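Side-chain contacts in myosin-I heavy chain (Dictyostelium discoideum, PDB 5EJR), which moves along actin filaments using ATP in early phagocytosis and adhesion, and is represented here by its C-terminal MyTH4-FERM tail module: residues Ser69-Trp74 and Cys109-Gln114; Met75-Ile80 and Asn116-Val121. One frame throughout, in Å; residues are numbered along the deposited sequence.

Contact 1 (Ser69-Trp74 and Cys109-Gln114); sequences SEIMMW and CQAYRQ
Ile-71 presses the end of its long branch against Gln-110, and the tight half of this helix-helix contact gathers there. Its CD1 lies 3.7 Å from Gln-110 CB and 3.5 Å from Gln-110 OE1, meeting the base of that side chain and its amide oxygen at once. CG1 stands anti to the carbonyl carbon (chi1 -72°) and CD1 continues the extended branch, which carries this methyl to the facing helix, also 4.4 Å from Ala-111 CB. The backbones agree: the CA atoms of Ile-71 and Ala-111 are 6.7 Å apart. Leu-130 of helix 121-137 covers both residues. The Gln-110 amide is held from helix 58-75, NE2 bonding to Ala-64 O and OE1 to Asn-67 ND2, so its oxygen is satisfied despite the apolar neighbour.

The other half is looser. Between Met-72 and Gln-114 the CA atoms are 8.2 Å apart, and the closest approach is Met-72 CG to Gln-114 NE2 at 4.0 Å. Phe-68, Met-75 and Phe-44 also touch Gln-114, whose OE1 bonds to Asn-45 N; this half too is buried. Side-chain packing between helices not adjacent in sequence, here 58-75 and 104-113 with 86-99 between them, helps build the all-helical MyTH4 domain.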
loop_
_atom_site.group_PDB
_atom_site.type_symbol
_atom_site.label_atom_id
_atom_site.label_comp_id
_atom_site.label_asym_id
_atom_site.label_seq_id
_atom_site.Cartn_x
_atom_site.Cartn_y
_atom_site.Cartn_z
ATOM N N SER A 69 -20.308 -18.261 -8.306
ATOM C CA SER A 69 -20.439 -17.496 -9.547
ATOM C C SER A 69 -19.231 -16.564 -9.773
ATOM O O SER A 69 -18.860 -16.337 -10.918
ATOM C CB SER A 69 -21.762 -16.733 -9.601
ATOM O OG SER A 69 -21.827 -15.653 -8.687
ATOM N N GLU A 70 -18.592 -16.077 -8.679
ATOM C CA GLU A 70 -17.405 -15.220 -8.759
ATOM C C GLU A 70 -16.180 -16.035 -9.196
ATOM O O GLU A 70 -15.406 -15.564 -10.036
ATOM C CB GLU A 70 -17.174 -14.458 -7.445
ATOM C CG GLU A 70 -18.224 -13.377 -7.236
ATOM C CD GLU A 70 -18.115 -12.496 -6.009
ATOM O OE1 GLU A 70 -17.248 -12.756 -5.144
ATOM O OE2 GLU A 70 -18.930 -11.553 -5.903
ATOM N N ILE A 71 -16.038 -17.272 -8.662
ATOM C CA ILE A 71 -14.983 -18.215 -9.051
ATOM C C ILE A 71 -15.107 -18.471 -10.572
ATOM O O ILE A 71 -14.125 -18.344 -11.310
ATOM C CB ILE A 71 -15.043 -19.498 -8.180
ATOM C CG1 ILE A 71 -14.569 -19.173 -6.748
ATOM C CG2 ILE A 71 -14.225 -20.643 -8.795
ATOM C CD1 ILE A 71 -14.465 -20.341 -5.752
ATOM N N MET A 72 -16.352 -18.715 -11.037
ATOM C CA MET A 72 -16.698 -18.920 -12.446
ATOM C C MET A 72 -16.319 -17.718 -13.310
ATOM O O MET A 72 -15.841 -17.898 -14.423
ATOM C CB MET A 72 -18.190 -19.258 -12.582
ATOM C CG MET A 72 -18.547 -20.636 -12.050
ATOM S SD MET A 72 -20.249 -21.136 -12.451
ATOM C CE MET A 72 -20.195 -21.089 -14.247
ATOM N N MET A 73 -16.491 -16.499 -12.783
ATOM C CA MET A 73 -16.125 -15.246 -13.447
ATOM C C MET A 73 -14.614 -15.144 -13.569
ATOM O O MET A 73 -14.114 -14.694 -14.593
ATOM C CB MET A 73 -16.637 -14.050 -12.638
ATOM C CG MET A 73 -18.108 -13.813 -12.778
ATOM S SD MET A 73 -18.736 -12.726 -11.484
ATOM C CE MET A 73 -18.443 -11.241 -12.185
ATOM N N TRP A 74 -13.886 -15.542 -12.511
ATOM C CA TRP A 74 -12.424 -15.491 -12.486
ATOM C C TRP A 74 -11.838 -16.468 -13.520
ATOM O O TRP A 74 -10.917 -16.118 -14.269
ATOM C CB TRP A 74 -11.901 -15.815 -11.081
ATOM C CG TRP A 74 -10.436 -16.098 -11.069
ATOM C CD1 TRP A 74 -9.832 -17.318 -10.959
ATOM C CD2 TRP A 74 -9.387 -15.146 -11.281
ATOM N NE1 TRP A 74 -8.464 -17.178 -11.033
ATOM C CE2 TRP A 74 -8.163 -15.857 -11.260
ATOM C CE3 TRP A 74 -9.359 -13.751 -11.469
ATOM C CZ2 TRP A 74 -6.924 -15.217 -11.400
ATOM C CZ3 TRP A 74 -8.130 -13.117 -11.595
ATOM C CH2 TRP A 74 -6.934 -13.849 -11.577
ATOM N N CYS A 109 -12.723 -25.934 -1.803
ATOM C CA CYS A 109 -13.432 -27.030 -2.471
ATOM C C CYS A 109 -14.074 -26.553 -3.762
ATOM O O CYS A 109 -13.927 -27.243 -4.759
ATOM C CB CYS A 109 -14.448 -27.681 -1.541
ATOM S SG CYS A 109 -13.709 -28.540 -0.130
ATOM N N GLN A 110 -14.714 -25.357 -3.785
ATOM C CA GLN A 110 -15.325 -24.829 -5.025
ATOM C C GLN A 110 -14.281 -24.578 -6.099
ATOM O O GLN A 110 -14.564 -24.791 -7.281
ATOM C CB GLN A 110 -16.076 -23.510 -4.800
ATOM C CG GLN A 110 -17.394 -23.609 -4.046
ATOM C CD GLN A 110 -18.080 -22.259 -3.915
ATOM O OE1 GLN A 110 -17.564 -21.206 -4.317
ATOM N NE2 GLN A 110 -19.297 -22.268 -3.398
ATOM N N ALA A 111 -13.094 -24.045 -5.693
ATOM C CA ALA A 111 -12.025 -23.707 -6.628
ATOM C C ALA A 111 -11.476 -24.999 -7.211
ATOM O O ALA A 111 -11.372 -25.107 -8.434
ATOM C CB ALA A 111 -10.925 -22.913 -5.921
ATOM N N TYR A 112 -11.176 -25.982 -6.341
ATOM C CA TYR A 112 -10.639 -27.277 -6.738
ATOM C C TYR A 112 -11.590 -28.058 -7.660
ATOM O O TYR A 112 -11.166 -28.517 -8.723
ATOM C CB TYR A 112 -10.209 -28.134 -5.533
ATOM C CG TYR A 112 -9.656 -29.461 -6.001
ATOM C CD1 TYR A 112 -8.373 -29.552 -6.536
ATOM C CD2 TYR A 112 -10.468 -30.595 -6.060
ATOM C CE1 TYR A 112 -7.890 -30.751 -7.062
ATOM C CE2 TYR A 112 -9.994 -31.799 -6.581
ATOM C CZ TYR A 112 -8.708 -31.870 -7.084
ATOM O OH TYR A 112 -8.246 -33.053 -7.593
ATOM N N ARG A 113 -12.865 -28.204 -7.255
ATOM C CA ARG A 113 -13.906 -28.889 -8.044
ATOM C C ARG A 113 -13.909 -28.350 -9.479
ATOM O O ARG A 113 -13.982 -29.125 -10.431
ATOM C CB ARG A 113 -15.288 -28.685 -7.390
ATOM C CG ARG A 113 -16.484 -28.855 -8.327
ATOM C CD ARG A 113 -17.651 -28.009 -7.882
ATOM N NE ARG A 113 -18.681 -27.890 -8.904
ATOM C CZ ARG A 113 -19.783 -28.632 -8.943
ATOM N NH1 ARG A 113 -19.979 -29.589 -8.045
ATOM N NH2 ARG A 113 -20.693 -28.431 -9.885
ATOM N N GLN A 114 -13.783 -27.028 -9.636
ATOM C CA GLN A 114 -13.834 -26.436 -10.962
ATOM C C GLN A 114 -12.560 -26.687 -11.808
ATOM O O GLN A 114 -12.596 -26.485 -13.019
ATOM C CB GLN A 114 -14.211 -24.965 -10.866
ATOM C CG GLN A 114 -15.682 -24.750 -10.461
ATOM C CD GLN A 114 -16.671 -25.201 -11.520
ATOM O OE1 GLN A 114 -17.146 -26.343 -11.534
ATOM N NE2 GLN A 114 -16.985 -24.318 -12.443
#

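Contact 2 (Met75-Ile80 and Asn116-Val121); sequences MGDYPI and NKNPKV
Met-75 points its terminal methyl at the amide nitrogen of Asn-118, CE lying 3.7 Å from ND2 and nearly on the extension of the CG-ND2 bond. The methyl therefore meets the NH2 end of the amide rather than its face. Asp-77 approaches the same amide from another direction, its carboxylate plane turned about 48° from the amide plane. OD2 of Asp-77 stays 4.3 Å from ND2 of Asn-118, too far for a direct bond, and two bridges replace it. One is a water that donates to OD1 of Asp-77 at 2.8 Å and to OD1 of Asn-118 at 2.7 Å. The other is Ser-123 OG, hydrogen-bonded to both Asp-77 OD2 and Asn-118 ND2.

A chi1 of -167°, which sets CG opposite the backbone nitrogen, turns the Asn-118 amide toward the 75-80 loop, while OD1 also accepts from Lys-120 N at 3.2 Å. That donor sits 39° above the carbonyl plane and closes an Asx turn just before helix 121-137. Replacing Asn-118 with a leucine would probably leave the water without its second acceptor, Ser-123 OG without the amide, and Lys-120 N without its turn partner. The chemistry implies a mediated junction: a carboxylate and an amide are matched through a water and a serine hydroxyl, and proximity to the start of helix 121-137 would probably favour the charged form of Asp-77.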
loop_
_atom_site.group_PDB
_atom_site.type_symbol
_atom_site.label_atom_id
_atom_site.label_comp_id
_atom_site.label_asym_id
_atom_site.label_seq_id
_atom_site.Cartn_x
_atom_site.Cartn_y
_atom_site.Cartn_z
ATOM N N MET A 75 -12.409 -17.686 -13.555
ATOM C CA MET A 75 -12.039 -18.785 -14.441
ATOM C C MET A 75 -12.496 -18.594 -15.891
ATOM O O MET A 75 -12.042 -19.329 -16.762
ATOM C CB MET A 75 -12.541 -20.105 -13.860
ATOM C CG MET A 75 -11.789 -20.500 -12.613
ATOM S SD MET A 75 -12.472 -21.939 -11.778
ATOM C CE MET A 75 -11.944 -23.257 -12.946
ATOM N N GLY A 76 -13.350 -17.598 -16.138
ATOM C CA GLY A 76 -13.864 -17.281 -17.467
ATOM C C GLY A 76 -14.981 -18.191 -17.950
ATOM O O GLY A 76 -15.146 -18.376 -19.158
ATOM N N ASP A 77 -15.755 -18.759 -17.015
ATOM C CA ASP A 77 -16.885 -19.652 -17.291
ATOM C C ASP A 77 -18.244 -18.978 -17.039
ATOM O O ASP A 77 -19.285 -19.593 -17.268
ATOM C CB ASP A 77 -16.761 -20.951 -16.478
ATOM C CG ASP A 77 -15.504 -21.746 -16.776
ATOM O OD1 ASP A 77 -15.214 -21.979 -17.978
ATOM O OD2 ASP A 77 -14.823 -22.155 -15.813
ATOM N N TYR A 78 -18.221 -17.722 -16.570
ATOM C CA TYR A 78 -19.383 -16.879 -16.276
ATOM C C TYR A 78 -18.976 -15.447 -16.640
ATOM O O TYR A 78 -17.831 -15.068 -16.378
ATOM C CB TYR A 78 -19.747 -16.984 -14.790
ATOM C CG TYR A 78 -21.122 -16.474 -14.414
ATOM C CD1 TYR A 78 -22.215 -17.336 -14.356
ATOM C CD2 TYR A 78 -21.313 -15.152 -14.017
ATOM C CE1 TYR A 78 -23.474 -16.884 -13.957
ATOM C CE2 TYR A 78 -22.568 -14.689 -13.613
ATOM C CZ TYR A 78 -23.645 -15.562 -13.579
ATOM O OH TYR A 78 -24.884 -15.110 -13.189
ATOM N N PRO A 79 -19.844 -14.656 -17.303
ATOM C CA PRO A 79 -19.418 -13.305 -17.707
ATOM C C PRO A 79 -19.268 -12.315 -16.553
ATOM O O PRO A 79 -19.893 -12.478 -15.497
ATOM C CB PRO A 79 -20.481 -12.873 -18.721
ATOM C CG PRO A 79 -21.677 -13.680 -18.389
ATOM C CD PRO A 79 -21.234 -14.944 -17.721
ATOM N N ILE A 80 -18.405 -11.301 -16.756
ATOM C CA ILE A 80 -18.147 -10.256 -15.768
ATOM C C ILE A 80 -18.947 -8.984 -16.141
ATOM O O ILE A 80 -18.792 -8.504 -17.265
ATOM C CB ILE A 80 -16.612 -10.012 -15.575
ATOM C CG1 ILE A 80 -15.896 -11.271 -15.045
ATOM C CG2 ILE A 80 -16.350 -8.839 -14.652
ATOM C CD1 ILE A 80 -14.375 -11.377 -15.415
ATOM N N ASN A 116 -11.095 -29.880 -11.708
ATOM C CA ASN A 116 -11.219 -31.318 -11.954
ATOM C C ASN A 116 -12.217 -31.602 -13.084
ATOM O O ASN A 116 -13.400 -31.297 -12.946
ATOM C CB ASN A 116 -11.646 -32.017 -10.655
ATOM C CG ASN A 116 -11.168 -33.433 -10.474
ATOM O OD1 ASN A 116 -10.099 -33.838 -10.945
ATOM N ND2 ASN A 116 -11.907 -34.192 -9.684
ATOM N N LYS A 117 -11.725 -32.171 -14.205
ATOM C CA LYS A 117 -12.492 -32.545 -15.408
ATOM C C LYS A 117 -13.159 -31.327 -16.070
ATOM O O LYS A 117 -14.355 -31.319 -16.369
ATOM C CB LYS A 117 -13.486 -33.704 -15.147
ATOM C CG LYS A 117 -12.826 -34.984 -14.624
ATOM C CD LYS A 117 -13.826 -36.135 -14.473
ATOM C CE LYS A 117 -13.264 -37.324 -13.717
ATOM N NZ LYS A 117 -12.177 -38.023 -14.459
ATOM N N ASN A 118 -12.346 -30.299 -16.304
ATOM C CA ASN A 118 -12.746 -29.067 -16.951
ATOM C C ASN A 118 -12.454 -29.244 -18.460
ATOM O O ASN A 118 -11.326 -29.599 -18.809
ATOM C CB ASN A 118 -11.928 -27.904 -16.357
ATOM C CG ASN A 118 -12.410 -26.517 -16.688
ATOM O OD1 ASN A 118 -12.961 -26.249 -17.755
ATOM N ND2 ASN A 118 -12.187 -25.587 -15.766
ATOM N N PRO A 119 -13.422 -29.001 -19.376
ATOM C CA PRO A 119 -13.132 -29.195 -20.813
ATOM C C PRO A 119 -12.173 -28.159 -21.402
ATOM O O PRO A 119 -11.784 -28.283 -22.567
ATOM C CB PRO A 119 -14.518 -29.119 -21.469
ATOM C CG PRO A 119 -15.322 -28.262 -20.550
ATOM C CD PRO A 119 -14.828 -28.597 -19.163
ATOM N N LYS A 120 -11.811 -27.127 -20.611
ATOM C CA LYS A 120 -10.896 -26.066 -21.054
ATOM C C LYS A 120 -9.711 -25.959 -20.111
ATOM O O LYS A 120 -9.885 -25.724 -18.911
ATOM C CB LYS A 120 -11.607 -24.710 -21.205
ATOM C CG LYS A 120 -12.711 -24.702 -22.256
ATOM C CD LYS A 120 -13.368 -23.334 -22.380
ATOM C CE LYS A 120 -14.387 -23.275 -23.495
ATOM N NZ LYS A 120 -13.763 -23.355 -24.848
ATOM N N VAL A 121 -8.506 -26.166 -20.658
ATOM C CA VAL A 121 -7.245 -26.082 -19.928
ATOM C C VAL A 121 -6.983 -24.629 -19.492
ATOM O O VAL A 121 -6.350 -24.419 -18.461
ATOM C CB VAL A 121 -6.069 -26.720 -20.731
ATOM C CG1 VAL A 121 -5.471 -25.757 -21.759
ATOM C CG2 VAL A 121 -4.996 -27.264 -19.801
HETATM O O HOH W 1 -14.313 -24.365 -19.160
#

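Contacts 1 and 2 are successive levels of one interface, their centres about 8 Å apart and their segments alternating along the chain. Residues 69-74 lead directly into 75-80, where a Schellman motif with Gly-76 at C-prime ends helix 58-75; its Met-72 O to Asp-77 N distance of 2.7 Å marks a probable hydrogen bond between the contacts. On the partner side, Gln-114 O lies 3.3 Å from Met-75 CE and also accepts a weak hydrogen bond from Asn-118 ND2. The helix pairing, where methyl and methylene groups meet glutamine amides, thus passes into a water-bridged loop pairing within the MyTH4 region. The two centres are about 28 and 32 Å from the chain centre.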